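Local coordinates for proteasome protein (Corynebacterium glutamicum ATCC 13032, PDB 2P90), which is of unknown function but belongs to the PAC2 family, named for a proteasome assembly chaperone, and assembles here as a trimer, at residues B[55-60]-B[88-93]; B[59-64]-B[121-126]; B[69-74]-B[111-116]; B[138-143]-B[197-202]; B[149-154]-B[211-216]. All coordinates share one frame; numbering follows the deposited sequence.

Interaction 1. Residues B[55-60]-B[88-93]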
# COMPACT_ATOMS: atom_id res chain seq x y z
N HIS B 55 -4.61 -26.18 20.72
CA HIS B 55 -4.06 -24.83 20.85
C HIS B 55 -5.02 -23.94 21.64
O HIS B 55 -6.23 -24.14 21.61
CB HIS B 55 -3.76 -24.22 19.47
CG HIS B 55 -4.95 -24.22 18.56
ND1 HIS B 55 -5.84 -23.17 18.50
CD2 HIS B 55 -5.40 -25.14 17.68
CE1 HIS B 55 -6.78 -23.44 17.61
NE2 HIS B 55 -6.53 -24.63 17.09
N ARG B 56 -4.48 -22.98 22.39
CA ARG B 56 -5.29 -22.02 23.13
C ARG B 56 -4.73 -20.63 22.82
O ARG B 56 -3.50 -20.43 22.86
CB ARG B 56 -5.24 -22.25 24.66
CG ARG B 56 -5.89 -23.54 25.28
CD ARG B 56 -7.42 -23.65 25.13
NE ARG B 56 -7.80 -24.66 24.12
CZ ARG B 56 -7.88 -25.99 24.34
NH1 ARG B 56 -7.64 -26.49 25.55
NH2 ARG B 56 -8.20 -26.82 23.34
N LEU B 57 -5.63 -19.70 22.49
CA LEU B 57 -5.27 -18.28 22.24
C LEU B 57 -4.75 -17.55 23.50
O LEU B 57 -5.40 -17.55 24.54
CB LEU B 57 -6.48 -17.53 21.67
CG LEU B 57 -6.23 -16.09 21.16
CD1 LEU B 57 -5.18 -16.07 20.07
CD2 LEU B 57 -7.53 -15.50 20.64
N ILE B 58 -3.57 -16.95 23.39
CA ILE B 58 -2.98 -16.19 24.49
C ILE B 58 -3.17 -14.67 24.33
O ILE B 58 -3.56 -13.97 25.29
CB ILE B 58 -1.46 -16.45 24.56
CG1 ILE B 58 -1.19 -17.88 25.04
CG2 ILE B 58 -0.76 -15.39 25.43
CD1 ILE B 58 0.24 -18.22 25.01
N ALA B 59 -2.86 -14.15 23.13
CA ALA B 59 -2.94 -12.72 22.84
C ALA B 59 -3.40 -12.51 21.41
O ALA B 59 -3.06 -13.30 20.52
CB ALA B 59 -1.60 -12.06 23.05
N SER B 60 -4.18 -11.45 21.19
CA SER B 60 -4.60 -11.04 19.87
C SER B 60 -4.10 -9.64 19.60
O SER B 60 -4.33 -8.72 20.37
CB SER B 60 -6.11 -11.03 19.74
OG SER B 60 -6.60 -12.35 19.57
N GLU B 88 -11.31 -12.89 9.78
CA GLU B 88 -10.87 -11.98 10.84
C GLU B 88 -9.40 -11.57 10.73
O GLU B 88 -9.00 -10.58 11.34
CB GLU B 88 -11.12 -12.60 12.22
CG GLU B 88 -12.48 -12.27 12.79
CD GLU B 88 -12.65 -12.79 14.21
OE1 GLU B 88 -11.68 -12.71 15.01
OE2 GLU B 88 -13.78 -13.28 14.52
N LEU B 89 -8.62 -12.32 9.97
CA LEU B 89 -7.18 -12.08 9.78
C LEU B 89 -6.46 -11.97 11.12
O LEU B 89 -5.65 -11.08 11.32
CB LEU B 89 -6.89 -10.82 8.93
CG LEU B 89 -6.63 -10.80 7.43
CD1 LEU B 89 -5.67 -9.65 7.07
CD2 LEU B 89 -6.08 -12.06 6.82
N ASN B 90 -6.78 -12.88 12.04
CA ASN B 90 -6.20 -12.86 13.38
C ASN B 90 -4.71 -13.08 13.35
O ASN B 90 -4.23 -14.03 12.76
CB ASN B 90 -6.87 -13.89 14.31
CG ASN B 90 -6.22 -13.92 15.72
OD1 ASN B 90 -6.39 -12.99 16.56
ND2 ASN B 90 -5.49 -15.01 16.00
N LEU B 91 -3.98 -12.12 13.91
CA LEU B 91 -2.58 -12.24 14.21
C LEU B 91 -2.61 -12.53 15.71
O LEU B 91 -2.92 -11.65 16.51
CB LEU B 91 -1.84 -10.92 13.90
CG LEU B 91 -0.34 -10.77 14.22
CD1 LEU B 91 0.50 -11.73 13.39
CD2 LEU B 91 0.11 -9.39 13.97
N GLY B 92 -2.35 -13.77 16.09
CA GLY B 92 -2.45 -14.15 17.47
C GLY B 92 -1.26 -14.93 17.93
O GLY B 92 -0.53 -15.51 17.13
N LEU B 93 -1.06 -14.91 19.25
CA LEU B 93 -0.09 -15.75 19.94
C LEU B 93 -0.86 -16.89 20.59
O LEU B 93 -1.85 -16.67 21.32
CB LEU B 93 0.65 -14.94 21.00
CG LEU B 93 1.75 -15.66 21.78
CD1 LEU B 93 2.83 -16.13 20.82
CD2 LEU B 93 2.36 -14.71 22.81
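The flat amide of Asn-90 meets Ser-60 close to its own plane: Ser-60 OG donates to Asn-90 OD1 at 3.1 Å, tilted 18° from that plane, while Leu-57 CD1 approaches the nitrogen end of the same group. A second flat group, the peptide carbonyl of Leu-93, takes two donors, and this defines a classic beta bulge between the antiparallel strands 54-61 and 92-97. Ile-58 N lies in the carbonyl plane, 2.7 Å from Leu-93 O; Ala-59 N sits somewhat off it, at 3.3 Å from Leu-93 O. The backbone evidence agrees, because Ile-58 has a psi of -49° and so departs from extended geometry just where the extra residue is accommodated. Both bulge residues use their side chains on Leu-93. Its CG stands anti to the backbone N (chi1 -177°), placing Leu-93 CD2 against Ile-58 CG2 at 4.1 Å, the two chains crossing obliquely, and Ala-59 CB rests 4.2 Å from Leu-93 CB. The Leu-93 side chain reaches Leu-28 of strand 27-33 as well. In the opposite direction, Leu-93 N donates to Ala-59 O at 2.9 Å, and Gly-92 CA makes a C-H...O approach of 3.2 Å to the same Ala-59 O.

Interaction 2. Residues B[59-64]-B[121-126]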
# COMPACT_ATOMS: atom_id res chain seq x y z
N ALA B 59 -2.86 -14.15 23.13
CA ALA B 59 -2.94 -12.72 22.84
C ALA B 59 -3.40 -12.51 21.41
O ALA B 59 -3.06 -13.30 20.52
CB ALA B 59 -1.60 -12.06 23.05
N SER B 60 -4.18 -11.45 21.19
CA SER B 60 -4.60 -11.04 19.87
C SER B 60 -4.10 -9.64 19.60
O SER B 60 -4.33 -8.72 20.37
CB SER B 60 -6.11 -11.03 19.74
OG SER B 60 -6.60 -12.35 19.57
N PHE B 61 -3.41 -9.50 18.49
CA PHE B 61 -3.02 -8.19 18.03
C PHE B 61 -4.20 -7.42 17.40
O PHE B 61 -5.15 -8.01 16.82
CB PHE B 61 -1.82 -8.32 17.11
CG PHE B 61 -0.55 -8.67 17.84
CD1 PHE B 61 0.39 -7.69 18.13
CD2 PHE B 61 -0.30 -9.98 18.28
CE1 PHE B 61 1.59 -8.00 18.83
CE2 PHE B 61 0.88 -10.31 18.98
CZ PHE B 61 1.83 -9.30 19.25
N ASN B 62 -4.14 -6.10 17.57
CA ASN B 62 -5.12 -5.18 17.00
C ASN B 62 -4.77 -4.85 15.57
O ASN B 62 -3.80 -4.12 15.31
CB ASN B 62 -5.20 -3.89 17.83
CG ASN B 62 -6.31 -2.93 17.33
OD1 ASN B 62 -7.05 -3.22 16.37
ND2 ASN B 62 -6.46 -1.82 18.00
N ASN B 63 -5.56 -5.38 14.65
CA ASN B 63 -5.43 -5.09 13.21
C ASN B 63 -5.63 -3.61 12.80
O ASN B 63 -5.10 -3.16 11.79
CB ASN B 63 -6.39 -5.98 12.44
CG ASN B 63 -5.89 -7.42 12.32
OD1 ASN B 63 -4.85 -7.80 12.89
ND2 ASN B 63 -6.61 -8.22 11.51
N ASP B 64 -6.36 -2.84 13.59
CA ASP B 64 -6.51 -1.40 13.31
C ASP B 64 -5.18 -0.66 13.46
O ASP B 64 -4.95 0.35 12.77
CB ASP B 64 -7.60 -0.78 14.17
CG ASP B 64 -9.02 -1.11 13.67
OD1 ASP B 64 -9.22 -1.72 12.59
OD2 ASP B 64 -9.97 -0.72 14.36
N ASN B 121 8.72 -4.56 19.35
CA ASN B 121 8.73 -4.36 20.79
C ASN B 121 7.63 -5.08 21.59
O ASN B 121 7.90 -5.58 22.65
CB ASN B 121 8.80 -2.87 21.14
CG ASN B 121 10.19 -2.29 20.86
OD1 ASN B 121 11.17 -2.69 21.46
ND2 ASN B 121 10.26 -1.35 19.94
N ALA B 122 6.40 -5.12 21.08
CA ALA B 122 5.32 -5.83 21.74
C ALA B 122 5.61 -7.33 21.77
O ALA B 122 5.30 -8.04 22.76
CB ALA B 122 3.99 -5.55 21.03
N VAL B 123 6.21 -7.83 20.68
CA VAL B 123 6.55 -9.23 20.62
C VAL B 123 7.68 -9.59 21.62
O VAL B 123 7.59 -10.64 22.29
CB VAL B 123 6.79 -9.77 19.19
CG1 VAL B 123 7.26 -11.22 19.28
CG2 VAL B 123 5.49 -9.71 18.40
N VAL B 124 8.68 -8.73 21.75
CA VAL B 124 9.67 -8.99 22.77
C VAL B 124 9.13 -8.92 24.20
O VAL B 124 9.54 -9.73 25.01
CB VAL B 124 11.07 -8.32 22.58
CG1 VAL B 124 11.39 -8.07 21.12
CG2 VAL B 124 11.19 -7.08 23.37
N ASP B 125 8.19 -8.03 24.49
CA ASP B 125 7.58 -8.05 25.83
C ASP B 125 6.85 -9.37 26.09
O ASP B 125 6.73 -9.80 27.24
CB ASP B 125 6.58 -6.92 26.07
CG ASP B 125 7.18 -5.54 25.91
OD1 ASP B 125 8.40 -5.33 26.21
OD2 ASP B 125 6.40 -4.66 25.47
N LEU B 126 6.32 -9.97 25.02
CA LEU B 126 5.58 -11.22 25.17
C LEU B 126 6.53 -12.40 25.39
O LEU B 126 6.21 -13.28 26.21
CB LEU B 126 4.61 -11.47 24.00
CG LEU B 126 3.34 -10.62 23.96
CD1 LEU B 126 2.64 -10.74 22.61
CD2 LEU B 126 2.41 -10.98 25.11
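Phe-61 spans the gap to helix 116-129, where Ala-122, Val-123 and Leu-126 receive its ring. Its CB points at the helix, and with CG anti to the carbonyl carbon (chi1 -72°) the ring continues outward, so that contact begins at its far half. CE1 of Phe-61 comes 4.1 Å from CB of Ala-122, a methyl lying at the ring edge near its plane. At the tip, Phe-61 CZ touches two branches that reach it from different directions: Val-123 CG2 at 3.8 Å, from a side chain running about at right angles to Phe-61, and Leu-126 CD1 at 3.7 Å, from one advancing in the opposite direction. CE2 of Phe-61 also reaches Leu-126 CD1, at 4.1 Å. This is the helix-on-sheet layer of an alpha/beta fold: the axes of strand 59-61 and helix 121-126 approach to 11.7 Å and run antiparallel at 177°. Around the same ring, Phe-119 meets Phe-61 edge-to-face and Leu-107 of strand 103-108 adds further packing. Closer to the start of the segment, Ala-59 CB makes a looser contact with Leu-126 CD1 at 4.5 Å. Past the strand, Asn-62 takes the N-cap position of the short, weakly bonded helix 63-66; its OD1 accepts from Asp-64 N at 2.9 Å, the donor standing 55° above the amide carbonyl plane. Asp-64 OD1 and OD2 in turn accept from backbone N atoms of Gly-117 and Asp-118 of the second subunit.

Interaction 3. Residues B[69-74]-B[111-116]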
# COMPACT_ATOMS: atom_id res chain seq x y z
N TYR B 69 -5.94 -2.35 5.30
CA TYR B 69 -6.98 -3.30 4.92
C TYR B 69 -7.28 -3.26 3.43
O TYR B 69 -7.79 -4.26 2.88
CB TYR B 69 -8.26 -3.04 5.66
CG TYR B 69 -8.27 -3.28 7.14
CD1 TYR B 69 -8.80 -4.47 7.66
CD2 TYR B 69 -7.84 -2.29 8.03
CE1 TYR B 69 -8.89 -4.66 9.05
CE2 TYR B 69 -7.90 -2.49 9.39
CZ TYR B 69 -8.43 -3.66 9.89
OH TYR B 69 -8.53 -3.82 11.25
N ARG B 70 -7.01 -2.13 2.78
CA ARG B 70 -7.18 -2.05 1.34
C ARG B 70 -6.10 -2.84 0.58
O ARG B 70 -6.37 -3.35 -0.53
CB ARG B 70 -7.37 -0.62 0.81
CG ARG B 70 -8.79 -0.08 1.02
CD ARG B 70 -8.97 1.41 0.52
NE ARG B 70 -9.25 1.45 -0.90
CZ ARG B 70 -8.37 1.78 -1.87
NH1 ARG B 70 -7.11 2.16 -1.58
NH2 ARG B 70 -8.78 1.71 -3.14
N SER B 71 -4.92 -2.99 1.17
CA SER B 71 -3.96 -4.00 0.63
C SER B 71 -4.37 -5.45 0.89
O SER B 71 -4.15 -6.28 0.03
CB SER B 71 -2.53 -3.83 1.13
OG SER B 71 -2.23 -2.47 1.34
N ARG B 72 -4.91 -5.78 2.06
CA ARG B 72 -5.23 -7.18 2.39
C ARG B 72 -6.61 -7.64 1.97
O ARG B 72 -6.75 -8.77 1.49
CB ARG B 72 -5.09 -7.45 3.86
CG ARG B 72 -3.83 -6.94 4.47
CD ARG B 72 -2.52 -7.54 3.85
NE ARG B 72 -1.51 -7.32 4.87
CZ ARG B 72 -0.68 -8.21 5.38
NH1 ARG B 72 -0.58 -9.45 4.95
NH2 ARG B 72 0.11 -7.78 6.31
N ARG B 73 -7.63 -6.79 2.17
CA ARG B 73 -9.02 -7.11 1.84
C ARG B 73 -9.39 -8.54 2.29
O ARG B 73 -9.59 -9.43 1.46
CB ARG B 73 -9.24 -6.93 0.34
CG ARG B 73 -9.05 -5.48 -0.15
CD ARG B 73 -9.94 -5.25 -1.36
NE ARG B 73 -9.91 -3.91 -1.91
CZ ARG B 73 -10.61 -2.87 -1.44
NH1 ARG B 73 -11.38 -2.97 -0.35
NH2 ARG B 73 -10.52 -1.71 -2.06
N PRO B 74 -9.50 -8.74 3.62
CA PRO B 74 -9.89 -10.01 4.22
C PRO B 74 -11.19 -10.54 3.58
O PRO B 74 -12.19 -9.83 3.56
CB PRO B 74 -10.19 -9.64 5.68
CG PRO B 74 -9.43 -8.40 5.93
CD PRO B 74 -9.33 -7.68 4.63
N GLU B 111 1.70 -10.81 8.34
CA GLU B 111 2.78 -9.86 8.64
C GLU B 111 2.14 -8.46 8.73
O GLU B 111 1.46 -8.07 7.79
CB GLU B 111 3.83 -9.86 7.52
CG GLU B 111 4.82 -8.72 7.62
CD GLU B 111 5.84 -8.66 6.50
OE1 GLU B 111 5.46 -8.75 5.30
OE2 GLU B 111 7.04 -8.49 6.83
N PRO B 112 2.34 -7.70 9.83
CA PRO B 112 1.79 -6.30 9.85
C PRO B 112 2.25 -5.43 8.69
O PRO B 112 3.42 -5.51 8.29
CB PRO B 112 2.35 -5.72 11.16
CG PRO B 112 2.47 -6.97 12.06
CD PRO B 112 2.98 -8.06 11.12
N ASP B 113 1.35 -4.59 8.15
CA ASP B 113 1.76 -3.56 7.18
C ASP B 113 2.43 -2.37 7.93
O ASP B 113 3.31 -1.71 7.40
CB ASP B 113 0.57 -3.01 6.39
CG ASP B 113 -0.12 -4.03 5.55
OD1 ASP B 113 0.36 -4.34 4.42
OD2 ASP B 113 -1.21 -4.49 5.98
N LEU B 114 1.99 -2.13 9.18
CA LEU B 114 2.30 -0.90 9.90
C LEU B 114 2.98 -1.16 11.24
O LEU B 114 2.89 -2.26 11.82
CB LEU B 114 0.99 -0.10 10.14
CG LEU B 114 -0.05 -0.00 8.98
CD1 LEU B 114 -1.32 0.63 9.44
CD2 LEU B 114 0.49 0.72 7.72
N ARG B 115 3.64 -0.10 11.75
CA ARG B 115 4.17 -0.08 13.11
C ARG B 115 5.15 -1.23 13.46
O ARG B 115 5.04 -1.83 14.57
CB ARG B 115 3.01 -0.10 14.12
CG ARG B 115 2.08 1.11 14.10
CD ARG B 115 1.72 1.47 15.57
NE ARG B 115 1.21 2.79 15.56
CZ ARG B 115 1.80 3.89 15.99
NH1 ARG B 115 2.95 3.89 16.63
NH2 ARG B 115 1.19 5.01 15.76
N TRP B 116 6.10 -1.53 12.56
CA TRP B 116 7.08 -2.59 12.83
C TRP B 116 7.88 -2.40 14.16
O TRP B 116 8.14 -3.38 14.84
CB TRP B 116 8.01 -2.77 11.64
CG TRP B 116 7.39 -3.48 10.44
CD1 TRP B 116 6.06 -3.88 10.27
CD2 TRP B 116 8.06 -3.82 9.25
NE1 TRP B 116 5.90 -4.47 9.03
CE2 TRP B 116 7.11 -4.44 8.38
CE3 TRP B 116 9.38 -3.66 8.80
CZ2 TRP B 116 7.45 -4.91 7.11
CZ3 TRP B 116 9.71 -4.11 7.51
CH2 TRP B 116 8.75 -4.72 6.70
O HOH W 1 0.86 -2.44 2.60
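Arg-72 and Asp-113 form a salt bridge in which NE of Arg-72 lies 3.1 Å from OD2 of Asp-113 and the N-H points almost straight at it (178°). The acceptor lies in the guanidinium plane, whereas the donor reaches the syn side of the carboxylate 31° out of its plane. The planes of the two groups are nearly perpendicular, 81° apart. Arg-72 NH2 is modelled implausibly close to Glu-111 O, so its exact position is doubtful. Asp-113 OD2 also accepts from the backbone N of Asp-68, and Asp-113 OD1 pairs with Arg-70 of the third subunit. Glu-111 likewise pairs with Arg-70 and Arg-73 of that subunit. A water lies 2.7 Å from Asp-113 OD1, a hydrogen bond, and makes a weak one with Ser-71 OG at 3.3 Å. The loop before helix 116-129 is braced by Trp-116 NE1, which donates in its ring plane to Pro-112 O at 2.8 Å. Beyond these, the methylenes of Arg-72 pass beside the carboxylate, with CG of Arg-72 3.9 Å from Asp-113 OD2, and the indole stacks on Tyr-69 of the third subunit. Because one carboxylate answers arginines of two subunits, the chemistry ties the fold of this loop to the trimer interface.

Interaction 4. Residues B[138-143]-B[197-202]; sequences LYAAPM and YTVHVP
Met-143 bends back over His-200 at the end of two neighbouring parallel strands of the mixed sheet, 134-143 and 194-202. Its turn at chi2 (-61°) brings Met-143 CE over one ring face, 3.9 Å from the centroid of His-200 and 16° off the normal, a CH-pi contact shifted toward the rim. Met-143 CG touches ND1 of the His-200 ring at 3.5 Å. His-200 NE2 is hydrogen-bonded to Thr-154 OG1 on edge strand 153-157. Along the same sheet face, Tyr-139 and Thr-198 run at a slant to each other, with Tyr-139 CB 3.5 Å from Thr-198 OG1; the phenol of Tyr-139 hydrogen-bonds Glu-184 and Ser-180. The face with Leu-138, Ala-140, Val-199 and Val-201 is mostly aliphatic; Tyr-197, also on it, ends in a hydroxyl hydrogen-bonded to Ser-224. Ala-140 CB rests 3.7 Å from Val-199 CG1; Ala-140 also touches helix 41-52, and Val-199 touches helix 211-225. Five backbone hydrogen bonds link the strands, ending with Met-143 N to Val-201 O (2.6 Å). The chemistry therefore divides by face: mainly aliphatic side chains toward helices 41-52 and 211-225, hydroxyl and imidazole groups on the face of Tyr-139, Thr-198 and His-200, with the Met-143 thioether bent over the imidazole.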
# COMPACT_ATOMS: atom_id res chain seq x y z
N LEU B 138 9.95 -18.19 10.36
CA LEU B 138 9.88 -19.03 9.17
C LEU B 138 9.75 -18.21 7.90
O LEU B 138 9.03 -17.22 7.88
CB LEU B 138 8.70 -19.98 9.29
CG LEU B 138 8.59 -20.80 10.57
CD1 LEU B 138 7.41 -21.77 10.44
CD2 LEU B 138 9.92 -21.54 10.94
N TYR B 139 10.47 -18.64 6.85
CA TYR B 139 10.54 -17.97 5.56
C TYR B 139 10.50 -19.06 4.50
O TYR B 139 11.02 -20.13 4.73
CB TYR B 139 11.86 -17.22 5.42
CG TYR B 139 12.13 -16.24 6.54
CD1 TYR B 139 11.73 -14.91 6.42
CD2 TYR B 139 12.79 -16.65 7.73
CE1 TYR B 139 11.94 -14.02 7.43
CE2 TYR B 139 13.01 -15.74 8.76
CZ TYR B 139 12.58 -14.42 8.60
OH TYR B 139 12.75 -13.46 9.56
N ALA B 140 9.83 -18.81 3.37
CA ALA B 140 9.91 -19.71 2.21
C ALA B 140 10.33 -18.87 1.00
O ALA B 140 9.62 -17.90 0.60
CB ALA B 140 8.60 -20.40 1.96
N ALA B 141 11.48 -19.22 0.43
CA ALA B 141 12.03 -18.46 -0.71
C ALA B 141 12.00 -19.24 -1.98
O ALA B 141 12.32 -20.42 -1.96
CB ALA B 141 13.49 -17.95 -0.41
N PRO B 142 11.65 -18.58 -3.10
CA PRO B 142 11.75 -19.28 -4.38
C PRO B 142 13.22 -19.39 -4.73
O PRO B 142 13.94 -18.39 -4.65
CB PRO B 142 11.03 -18.35 -5.36
CG PRO B 142 11.06 -16.97 -4.72
CD PRO B 142 11.25 -17.16 -3.25
N MET B 143 13.68 -20.60 -5.08
CA MET B 143 15.10 -20.79 -5.40
C MET B 143 15.31 -21.60 -6.68
O MET B 143 14.39 -22.25 -7.21
CB MET B 143 15.88 -21.45 -4.24
CG MET B 143 15.96 -20.63 -2.93
SD MET B 143 16.76 -18.99 -2.98
CE MET B 143 17.08 -18.82 -1.23
N TYR B 197 14.59 -19.62 9.82
CA TYR B 197 14.69 -20.77 8.90
C TYR B 197 14.01 -20.47 7.57
O TYR B 197 12.82 -20.18 7.49
CB TYR B 197 14.09 -22.06 9.48
CG TYR B 197 14.67 -22.57 10.79
CD1 TYR B 197 15.90 -22.10 11.30
CD2 TYR B 197 14.01 -23.58 11.49
CE1 TYR B 197 16.43 -22.62 12.51
CE2 TYR B 197 14.53 -24.11 12.69
CZ TYR B 197 15.73 -23.62 13.19
OH TYR B 197 16.19 -24.12 14.37
N THR B 198 14.78 -20.59 6.51
CA THR B 198 14.24 -20.47 5.18
C THR B 198 14.28 -21.83 4.46
O THR B 198 15.33 -22.47 4.36
CB THR B 198 15.08 -19.44 4.39
OG1 THR B 198 15.22 -18.25 5.18
CG2 THR B 198 14.44 -19.11 3.05
N VAL B 199 13.14 -22.23 3.94
CA VAL B 199 13.06 -23.43 3.13
C VAL B 199 13.17 -22.95 1.67
O VAL B 199 12.67 -21.86 1.34
CB VAL B 199 11.74 -24.20 3.45
CG1 VAL B 199 10.49 -23.39 3.02
CG2 VAL B 199 11.72 -25.58 2.83
N HIS B 200 13.83 -23.74 0.82
CA HIS B 200 14.08 -23.37 -0.57
C HIS B 200 13.10 -24.08 -1.45
O HIS B 200 13.02 -25.30 -1.40
CB HIS B 200 15.49 -23.77 -0.97
CG HIS B 200 16.56 -23.01 -0.24
ND1 HIS B 200 17.78 -22.72 -0.79
CD2 HIS B 200 16.56 -22.46 1.00
CE1 HIS B 200 18.51 -22.05 0.08
NE2 HIS B 200 17.78 -21.87 1.17
N VAL B 201 12.34 -23.33 -2.25
CA VAL B 201 11.27 -23.91 -3.02
C VAL B 201 11.60 -23.69 -4.49
O VAL B 201 12.03 -22.59 -4.84
CB VAL B 201 9.92 -23.22 -2.64
CG1 VAL B 201 8.74 -23.75 -3.49
CG2 VAL B 201 9.65 -23.32 -1.11
N PRO B 202 11.45 -24.73 -5.36
CA PRO B 202 11.70 -24.54 -6.79
C PRO B 202 10.95 -23.30 -7.25
O PRO B 202 9.78 -23.19 -6.98
CB PRO B 202 11.11 -25.80 -7.43
CG PRO B 202 11.19 -26.81 -6.38
CD PRO B 202 11.06 -26.13 -5.07

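Interaction 5. Residues B[149-154]-B[211-216]; sequences RPTVVT and PAATLK
Helix 211-225 lies against one face of the mixed sheet, and here its first turns pack on the beginning of strand 153-157, the outermost strand at that end of the sheet within the chain, and on the loop leading into it. Thr-151 points toward the helix, its CA 6.2 Å from that of Ala-213. Its two branches divide the helix surface: Thr-151 OG1 meets Ala-212 CB at 3.8 Å, and Thr-151 CG2, anti to the backbone N, sits 4.0 Å from Ala-213 CA and 3.9 Å from Lys-216 CB. Ala-212 and Lys-216 stand one turn apart, and the helical bond from Lys-216 N to Ala-212 O fixes that spacing. Lys-216 and Thr-151 lie alongside each other, pointing opposite ways. The lysine CG is anti to the backbone N (chi1 -164°), but the chain then kinks at chi2 (53°), which turns its methylenes across the backbone between Thr-151 and Val-153: Lys-216 CG lies 3.3 Å from Thr-151 O and 3.5 Å from Val-153 CG2. Beyond that, Lys-216 NZ gives Thr-151 O a weak hydrogen bond of 3.4 Å; its salt bridge is made with Asp-165 OD2. Beneath, Thr-151, Val-153 and Ala-213 all touch Val-199 of strand 194-202, so the contact continues the apolar layer between helix and sheet. Lys-216 thus has a split role: its CB and CG pack on the methyls of Thr-151 and Val-153, its CG and CD also lie against Thr-151 O, and the ammonium reaches on to the carboxylate of Asp-165.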
# COMPACT_ATOMS: atom_id res chain seq x y z
N ARG B 149 14.76 -33.05 -6.08
CA ARG B 149 15.79 -33.18 -5.04
C ARG B 149 15.19 -32.82 -3.67
O ARG B 149 14.24 -32.03 -3.62
CB ARG B 149 16.98 -32.28 -5.37
CG ARG B 149 17.78 -32.74 -6.57
CD ARG B 149 18.51 -34.04 -6.23
NE ARG B 149 19.42 -34.46 -7.29
CZ ARG B 149 19.07 -35.24 -8.32
NH1 ARG B 149 17.82 -35.69 -8.48
NH2 ARG B 149 20.00 -35.54 -9.22
N PRO B 150 15.74 -33.38 -2.57
CA PRO B 150 15.18 -33.04 -1.24
C PRO B 150 15.11 -31.52 -1.02
O PRO B 150 15.94 -30.77 -1.56
CB PRO B 150 16.17 -33.68 -0.25
CG PRO B 150 16.90 -34.76 -1.04
CD PRO B 150 16.88 -34.33 -2.49
N THR B 151 14.11 -31.09 -0.24
CA THR B 151 13.93 -29.67 0.14
C THR B 151 14.92 -29.21 1.22
O THR B 151 14.99 -29.76 2.32
CB THR B 151 12.47 -29.35 0.54
OG1 THR B 151 11.61 -29.57 -0.58
CG2 THR B 151 12.32 -27.90 0.96
N VAL B 152 15.69 -28.19 0.88
CA VAL B 152 16.68 -27.66 1.78
C VAL B 152 16.15 -26.49 2.64
O VAL B 152 15.26 -25.73 2.21
CB VAL B 152 17.91 -27.21 0.99
CG1 VAL B 152 18.80 -26.29 1.82
CG2 VAL B 152 18.67 -28.44 0.49
N VAL B 153 16.68 -26.39 3.86
CA VAL B 153 16.44 -25.29 4.77
C VAL B 153 17.79 -24.67 5.19
O VAL B 153 18.70 -25.38 5.62
CB VAL B 153 15.63 -25.75 6.01
CG1 VAL B 153 15.75 -24.73 7.18
CG2 VAL B 153 14.19 -25.90 5.65
N THR B 154 17.91 -23.36 5.04
CA THR B 154 19.09 -22.66 5.55
C THR B 154 18.71 -21.85 6.79
O THR B 154 17.55 -21.53 7.00
CB THR B 154 19.75 -21.78 4.47
OG1 THR B 154 18.78 -20.95 3.89
CG2 THR B 154 20.35 -22.64 3.38
N PRO B 211 3.81 -28.60 -0.62
CA PRO B 211 3.84 -29.24 0.73
C PRO B 211 5.15 -29.83 1.20
O PRO B 211 5.36 -29.91 2.41
CB PRO B 211 2.76 -30.32 0.65
CG PRO B 211 1.84 -29.86 -0.44
CD PRO B 211 2.69 -29.12 -1.44
N ALA B 212 6.04 -30.25 0.31
CA ALA B 212 7.35 -30.76 0.76
C ALA B 212 8.11 -29.68 1.59
O ALA B 212 8.87 -30.00 2.53
CB ALA B 212 8.19 -31.25 -0.44
N ALA B 213 7.86 -28.41 1.27
CA ALA B 213 8.51 -27.29 1.97
C ALA B 213 7.88 -27.05 3.35
O ALA B 213 8.58 -26.82 4.32
CB ALA B 213 8.47 -26.08 1.11
N THR B 214 6.56 -27.11 3.43
CA THR B 214 5.86 -27.05 4.71
C THR B 214 6.43 -28.13 5.63
O THR B 214 6.92 -27.81 6.71
CB THR B 214 4.36 -27.26 4.51
OG1 THR B 214 3.90 -26.37 3.48
CG2 THR B 214 3.55 -27.04 5.83
N LEU B 215 6.40 -29.37 5.14
CA LEU B 215 6.99 -30.54 5.82
C LEU B 215 8.41 -30.29 6.31
O LEU B 215 8.72 -30.49 7.49
CB LEU B 215 6.98 -31.76 4.87
CG LEU B 215 7.30 -33.16 5.43
CD1 LEU B 215 6.40 -33.60 6.62
CD2 LEU B 215 7.19 -34.20 4.32
N LYS B 216 9.26 -29.82 5.41
CA LYS B 216 10.62 -29.48 5.77
C LYS B 216 10.68 -28.44 6.90
O LYS B 216 11.42 -28.64 7.86
CB LYS B 216 11.41 -29.03 4.53
CG LYS B 216 12.93 -29.03 4.74
CD LYS B 216 13.42 -30.39 5.27
CE LYS B 216 14.60 -30.23 6.23
NZ LYS B 216 15.91 -30.17 5.52

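Overall arrangement
Interactions 1, 2, 4 and 5 reach one mixed sheet at two places; interaction 3 joins a short helix to a loop. Interactions 1 and 2 share Ala-59 and Ser-60 on strand 54-61: the first joins it edgewise to strand 92-97, the second covers it with a helix. Interactions 2 and 3, centres about 14 Å apart and linked by a hydrogen bond of Tyr-69 to Asp-64, are both buried, yet one is apolar and the other ionic and the most engaged with other subunits. Interactions 4 and 5, centres about 8 Å apart, lie toward the other edge of the sheet, where strand 194-202 binds 153-157. No other chain touches interactions 1, 4 or 5, each only partly buried.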